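Local coordinates for protein CaaX farnesyltransferase beta subunit Ram1 (Aspergillus fumigatus, PDB 4L9P) that is the beta subunit of a zinc-dependent farnesyltransferase, which probably binds the peptide whose cysteine receives the farnesyl group from farnesyl diphosphate, at residues Glu96-Cys101 with Tyr350-Gly355; Ala269-Ala274 with Glu282-Gly287. One frame throughout, in Å; residues are numbered along the deposited sequence.

Interaction 1: Glu96-Cys101 with Tyr350-Gly355; sequences ETVNKC and YAPEGG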
loop_
_atom_site.group_PDB
_atom_site.type_symbol
_atom_site.label_atom_id
_atom_site.label_comp_id
_atom_site.label_asym_id
_atom_site.label_seq_id
_atom_site.Cartn_x
_atom_site.Cartn_y
_atom_site.Cartn_z
ATOM N N GLU B 96 -4.963 10.132 -21.466
ATOM C CA GLU B 96 -4.831 8.866 -22.179
ATOM C C GLU B 96 -5.580 7.745 -21.474
ATOM O O GLU B 96 -6.197 6.915 -22.111
ATOM C CB GLU B 96 -3.371 8.482 -22.312
ATOM C CG GLU B 96 -2.591 9.389 -23.271
ATOM C CD GLU B 96 -1.104 9.056 -23.324
ATOM O OE1 GLU B 96 -0.674 8.076 -22.684
ATOM O OE2 GLU B 96 -0.370 9.803 -24.039
ATOM N N THR B 97 -5.527 7.733 -20.149
ATOM C CA THR B 97 -6.177 6.678 -19.408
ATOM C C THR B 97 -7.692 6.819 -19.540
ATOM O O THR B 97 -8.409 5.824 -19.755
ATOM C CB THR B 97 -5.749 6.770 -17.904
ATOM O OG1 THR B 97 -4.331 6.596 -17.818
ATOM C CG2 THR B 97 -6.411 5.642 -17.060
ATOM N N VAL B 98 -8.208 8.013 -19.372
ATOM C CA VAL B 98 -9.647 8.228 -19.591
ATOM C C VAL B 98 -10.083 7.794 -20.966
ATOM O O VAL B 98 -11.122 7.116 -21.119
ATOM C CB VAL B 98 -10.038 9.712 -19.308
ATOM C CG1 VAL B 98 -11.448 10.017 -19.867
ATOM C CG2 VAL B 98 -9.968 10.026 -17.801
ATOM N N ASN B 99 -9.307 8.121 -21.972
ATOM C CA ASN B 99 -9.729 7.775 -23.332
ATOM C C ASN B 99 -9.663 6.309 -23.610
ATOM O O ASN B 99 -10.510 5.801 -24.400
ATOM C CB ASN B 99 -8.886 8.540 -24.333
ATOM C CG ASN B 99 -9.188 10.028 -24.292
ATOM O OD1 ASN B 99 -10.232 10.425 -23.757
ATOM N ND2 ASN B 99 -8.267 10.856 -24.754
ATOM N N LYS B 100 -8.755 5.572 -23.003
ATOM C CA LYS B 100 -8.783 4.111 -23.092
ATOM C C LYS B 100 -9.961 3.480 -22.338
ATOM O O LYS B 100 -10.532 2.457 -22.777
ATOM C CB LYS B 100 -7.487 3.507 -22.566
ATOM C CG LYS B 100 -6.270 3.745 -23.463
ATOM C CD LYS B 100 -5.014 3.155 -22.822
ATOM C CE LYS B 100 -3.789 3.586 -23.653
ATOM N NZ LYS B 100 -2.470 3.132 -23.169
ATOM N N CYS B 101 -10.350 4.089 -21.229
ATOM C CA CYS B 101 -11.426 3.497 -20.435
ATOM C C CYS B 101 -12.790 3.787 -21.023
ATOM O O CYS B 101 -13.669 2.940 -20.903
ATOM C CB CYS B 101 -11.376 4.062 -19.016
ATOM S SG CYS B 101 -10.057 3.410 -18.000
ATOM N N TYR B 350 -11.864 8.164 -8.985
ATOM C CA TYR B 350 -12.042 9.118 -10.123
ATOM C C TYR B 350 -13.301 8.772 -10.932
ATOM O O TYR B 350 -13.723 7.622 -10.956
ATOM C CB TYR B 350 -10.845 8.990 -11.095
ATOM C CG TYR B 350 -9.484 9.369 -10.514
ATOM C CD1 TYR B 350 -9.324 9.955 -9.258
ATOM C CD2 TYR B 350 -8.399 9.177 -11.320
ATOM C CE1 TYR B 350 -8.002 10.307 -8.799
ATOM C CE2 TYR B 350 -7.091 9.506 -10.862
ATOM C CZ TYR B 350 -6.941 10.036 -9.618
ATOM O OH TYR B 350 -5.686 10.392 -9.122
ATOM N N ALA B 351 -13.818 9.772 -11.619
ATOM C CA ALA B 351 -14.838 9.538 -12.686
ATOM C C ALA B 351 -14.265 10.180 -13.920
ATOM O O ALA B 351 -13.627 11.216 -13.810
ATOM C CB ALA B 351 -16.182 10.181 -12.318
ATOM N N PRO B 352 -14.450 9.578 -15.113
ATOM C CA PRO B 352 -15.397 8.481 -15.349
ATOM C C PRO B 352 -14.843 7.085 -15.068
ATOM O O PRO B 352 -15.607 6.117 -15.099
ATOM C CB PRO B 352 -15.709 8.613 -16.895
ATOM C CG PRO B 352 -14.381 9.186 -17.412
ATOM C CD PRO B 352 -13.963 10.201 -16.357
ATOM N N GLU B 353 -13.522 6.914 -14.826
ATOM C CA GLU B 353 -13.005 5.548 -14.716
ATOM C C GLU B 353 -13.710 4.719 -13.657
ATOM O O GLU B 353 -13.960 3.528 -13.894
ATOM C CB GLU B 353 -11.490 5.585 -14.316
ATOM C CG GLU B 353 -10.595 6.352 -15.282
ATOM C CD GLU B 353 -10.348 7.783 -14.823
ATOM O OE1 GLU B 353 -11.304 8.580 -14.720
ATOM O OE2 GLU B 353 -9.169 8.117 -14.576
ATOM N N GLY B 354 -13.991 5.305 -12.488
ATOM C CA GLY B 354 -14.678 4.635 -11.391
ATOM C C GLY B 354 -13.744 3.936 -10.422
ATOM O O GLY B 354 -14.200 3.641 -9.318
ATOM N N GLY B 355 -12.514 3.600 -10.833
ATOM C CA GLY B 355 -11.580 2.956 -9.917
ATOM C C GLY B 355 -10.805 3.916 -9.035
ATOM O O GLY B 355 -11.092 5.126 -8.967
#
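Val98 and Glu353 meet at about a right angle, with one methyl group of the valine set against the carboxylate end of the glutamate. Val98 CG2 lies 3.7 Å from Glu353 OE1 and 3.8 Å from Glu353 OE2, so a single methyl touches both oxygens and the carbon between them. The other branch serves a different neighbour: CG1, anti to the backbone N (chi1 166°), reaches the ring of Pro352, where Val98 CG1 and Pro352 CG are 3.9 Å apart. One beta-branched residue thus spans two consecutive residues of the loop.

Glu353 can present both carbon and oxygen to the helix because its chain bends in the middle, chi2 standing at 97°. The inner part of the chain then faces Cys101, with Cys101 SG 4.0 Å from Glu353 CG, while the carboxylate is folded back beside Val98. Across the two segments the carboxylate meets carbon rather than a donor; its polar partner is Gln94, one turn before Val98 on helix 89-105, whose NE2 hydrogen-bonds to OE2. That bond ties the buried carboxylate to the helix and probably steadies the bend. OE2 also lies at the edge of the Tyr350 ring, in its plane.

Backbone features shape the loop. A cis peptide bond precedes Pro352, and Gly354 N donates to Tyr350 O at 2.8 Å, closing a tight bend.

The contact packs the N-terminal helix 89-105 against a loop of the prenyltransferase alpha-alpha toroid domain, between helices 338-346 and 368-371. In the heterodimer, Ala351 of this loop touches Ile341 of the alpha subunit Ram2. Pro352 also packs on Leu102 and Leu105 of helix 89-105, whereas Cys101 and Glu353 both touch Tyr409 of helix 403-413, which thereby borders the same interface.

Interaction 2: Ala269-Ala274 with Glu282-Gly287; sequences ALPPEA and ETFTDG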
loop_
_atom_site.group_PDB
_atom_site.type_symbol
_atom_site.label_atom_id
_atom_site.label_comp_id
_atom_site.label_asym_id
_atom_site.label_seq_id
_atom_site.Cartn_x
_atom_site.Cartn_y
_atom_site.Cartn_z
ATOM N N ALA B 269 4.863 -11.219 23.874
ATOM C CA ALA B 269 6.153 -10.763 24.314
ATOM C C ALA B 269 7.225 -10.986 23.262
ATOM O O ALA B 269 7.219 -11.982 22.531
ATOM C CB ALA B 269 6.601 -11.563 25.544
ATOM N N LEU B 270 8.154 -10.058 23.158
ATOM C CA LEU B 270 9.335 -10.304 22.324
ATOM C C LEU B 270 10.155 -11.454 22.882
ATOM O O LEU B 270 10.206 -11.665 24.099
ATOM C CB LEU B 270 10.208 -9.058 22.279
ATOM C CG LEU B 270 9.599 -7.837 21.539
ATOM C CD1 LEU B 270 10.431 -6.545 21.843
ATOM C CD2 LEU B 270 9.485 -8.090 20.026
ATOM N N PRO B 271 10.837 -12.186 22.008
ATOM C CA PRO B 271 11.794 -13.202 22.516
ATOM C C PRO B 271 12.736 -12.544 23.527
ATOM O O PRO B 271 13.096 -11.344 23.408
ATOM C CB PRO B 271 12.567 -13.608 21.260
ATOM C CG PRO B 271 11.581 -13.348 20.138
ATOM C CD PRO B 271 10.798 -12.143 20.524
ATOM N N PRO B 272 13.202 -13.340 24.507
ATOM C CA PRO B 272 14.039 -12.679 25.524
ATOM C C PRO B 272 15.333 -12.065 24.934
ATOM O O PRO B 272 15.836 -11.052 25.497
ATOM C CB PRO B 272 14.274 -13.771 26.569
ATOM C CG PRO B 272 13.687 -15.000 26.051
ATOM C CD PRO B 272 12.837 -14.713 24.832
ATOM N N GLU B 273 15.817 -12.566 23.781
ATOM C CA GLU B 273 17.030 -12.008 23.125
ATOM C C GLU B 273 16.846 -10.958 22.063
ATOM O O GLU B 273 17.796 -10.533 21.424
ATOM C CB GLU B 273 17.796 -13.143 22.448
ATOM C CG GLU B 273 18.252 -14.178 23.444
ATOM C CD GLU B 273 19.194 -13.583 24.434
ATOM O OE1 GLU B 273 20.182 -12.953 23.972
ATOM O OE2 GLU B 273 18.960 -13.762 25.661
ATOM N N ALA B 274 15.625 -10.526 21.874
ATOM C CA ALA B 274 15.323 -9.560 20.834
ATOM C C ALA B 274 16.066 -8.264 21.135
ATOM O O ALA B 274 16.035 -7.741 22.249
ATOM C CB ALA B 274 13.827 -9.313 20.767
ATOM N N GLU B 282 9.024 -4.266 25.015
ATOM C CA GLU B 282 8.809 -5.584 25.626
ATOM C C GLU B 282 7.978 -6.510 24.761
ATOM O O GLU B 282 8.138 -7.727 24.886
ATOM C CB GLU B 282 8.085 -5.427 26.982
ATOM C CG GLU B 282 8.909 -4.747 28.055
ATOM C CD GLU B 282 8.116 -4.621 29.326
ATOM O OE1 GLU B 282 7.320 -3.659 29.407
ATOM O OE2 GLU B 282 8.242 -5.508 30.222
ATOM N N THR B 283 7.090 -5.966 23.896
ATOM C CA THR B 283 6.200 -6.814 23.134
ATOM C C THR B 283 6.236 -6.388 21.680
ATOM O O THR B 283 6.787 -5.331 21.320
ATOM C CB THR B 283 4.745 -6.649 23.589
ATOM O OG1 THR B 283 4.283 -5.347 23.203
ATOM C CG2 THR B 283 4.560 -6.837 25.154
ATOM N N PHE B 284 5.653 -7.250 20.867
ATOM C CA PHE B 284 5.630 -6.967 19.408
ATOM C C PHE B 284 4.864 -5.699 19.084
ATOM O O PHE B 284 5.136 -5.067 18.036
ATOM C CB PHE B 284 5.006 -8.143 18.663
ATOM C CG PHE B 284 5.989 -9.258 18.409
ATOM C CD1 PHE B 284 6.247 -10.242 19.369
ATOM C CD2 PHE B 284 6.735 -9.287 17.235
ATOM C CE1 PHE B 284 7.193 -11.268 19.122
ATOM C CE2 PHE B 284 7.641 -10.310 16.995
ATOM C CZ PHE B 284 7.896 -11.288 17.930
ATOM N N THR B 285 3.926 -5.306 19.949
ATOM C CA THR B 285 3.060 -4.146 19.637
ATOM C C THR B 285 3.539 -2.862 20.316
ATOM O O THR B 285 3.015 -1.791 20.062
ATOM C CB THR B 285 1.589 -4.453 19.983
ATOM O OG1 THR B 285 1.514 -4.751 21.395
ATOM C CG2 THR B 285 1.053 -5.623 19.135
ATOM N N ASP B 286 4.543 -2.961 21.183
ATOM C CA ASP B 286 5.062 -1.764 21.876
ATOM C C ASP B 286 5.619 -0.779 20.883
ATOM O O ASP B 286 6.465 -1.131 20.068
ATOM C CB ASP B 286 6.149 -2.197 22.834
ATOM C CG ASP B 286 5.643 -2.565 24.198
ATOM O OD1 ASP B 286 4.489 -2.266 24.521
ATOM O OD2 ASP B 286 6.468 -3.132 24.965
ATOM N N GLY B 287 5.121 0.459 20.910
ATOM C CA GLY B 287 5.611 1.531 20.053
ATOM C C GLY B 287 5.019 1.429 18.656
ATOM O O GLY B 287 5.279 2.314 17.813
#
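Ala269 and Thr283 form a single beta bridge, their CA atoms 4.1 Å apart. Beside it, Leu270 N donates to Glu282 O at 2.9 Å, nearly straight at 166°. Type I turns follow on both segments, from Pro271 to Ala274 and from Thr283 to Asp286. Asp286, ending the second turn, reaches back so that OD2 accepts from Glu282 N, just before the turn, along its anti lone pair, and from Thr283 N above the carboxylate plane. Thr283 OG1 accepts from Thr285 N, an ST turn.

The contacts gather around the Phe284 ring, which chi1 (-82°, CG anti to the carbonyl carbon) turns towards Leu270 and Pro271. Leu270 CD2 sits 3.8 Å from the Phe284 centroid and 5° off the normal, a CH-pi contact. At the ring edge, Ala269 O approaches Phe284 CE1 at 3.5 Å; the same oxygen accepts a hydrogen bond from Trp228. Pro271 CD adds an oblique contact.

This loop of the alpha-alpha toroid domain, far from the zinc and isoprenoid, links helices 251-263 and 288-293. Phe284 packs it against Trp228 of helix 224-234 and His261 of helix 251-263, and Gly287 occupies the N-cap position just before helix 288-293.

How the interactions relate
The two interactions illustrate how loops are fastened in a predominantly helical enzyme, one by a long-range contact and the other by a local one. Interaction 1 joins segments separated by 248 residues, and that span contains all of interaction 2, whose own segments are only seven residues apart. The middle of the chain lies between them; their centres are 46 Å apart and their nearest atoms about 30 Å, without touching. Interaction 1 is near the active site: the side chain of Thr97 is about 8 Å from that of the zinc ligand Asp365 and about 10 Å from the bound farnesyl diphosphate analogue. Interaction 2 is remote from the zinc and isoprenoid sites.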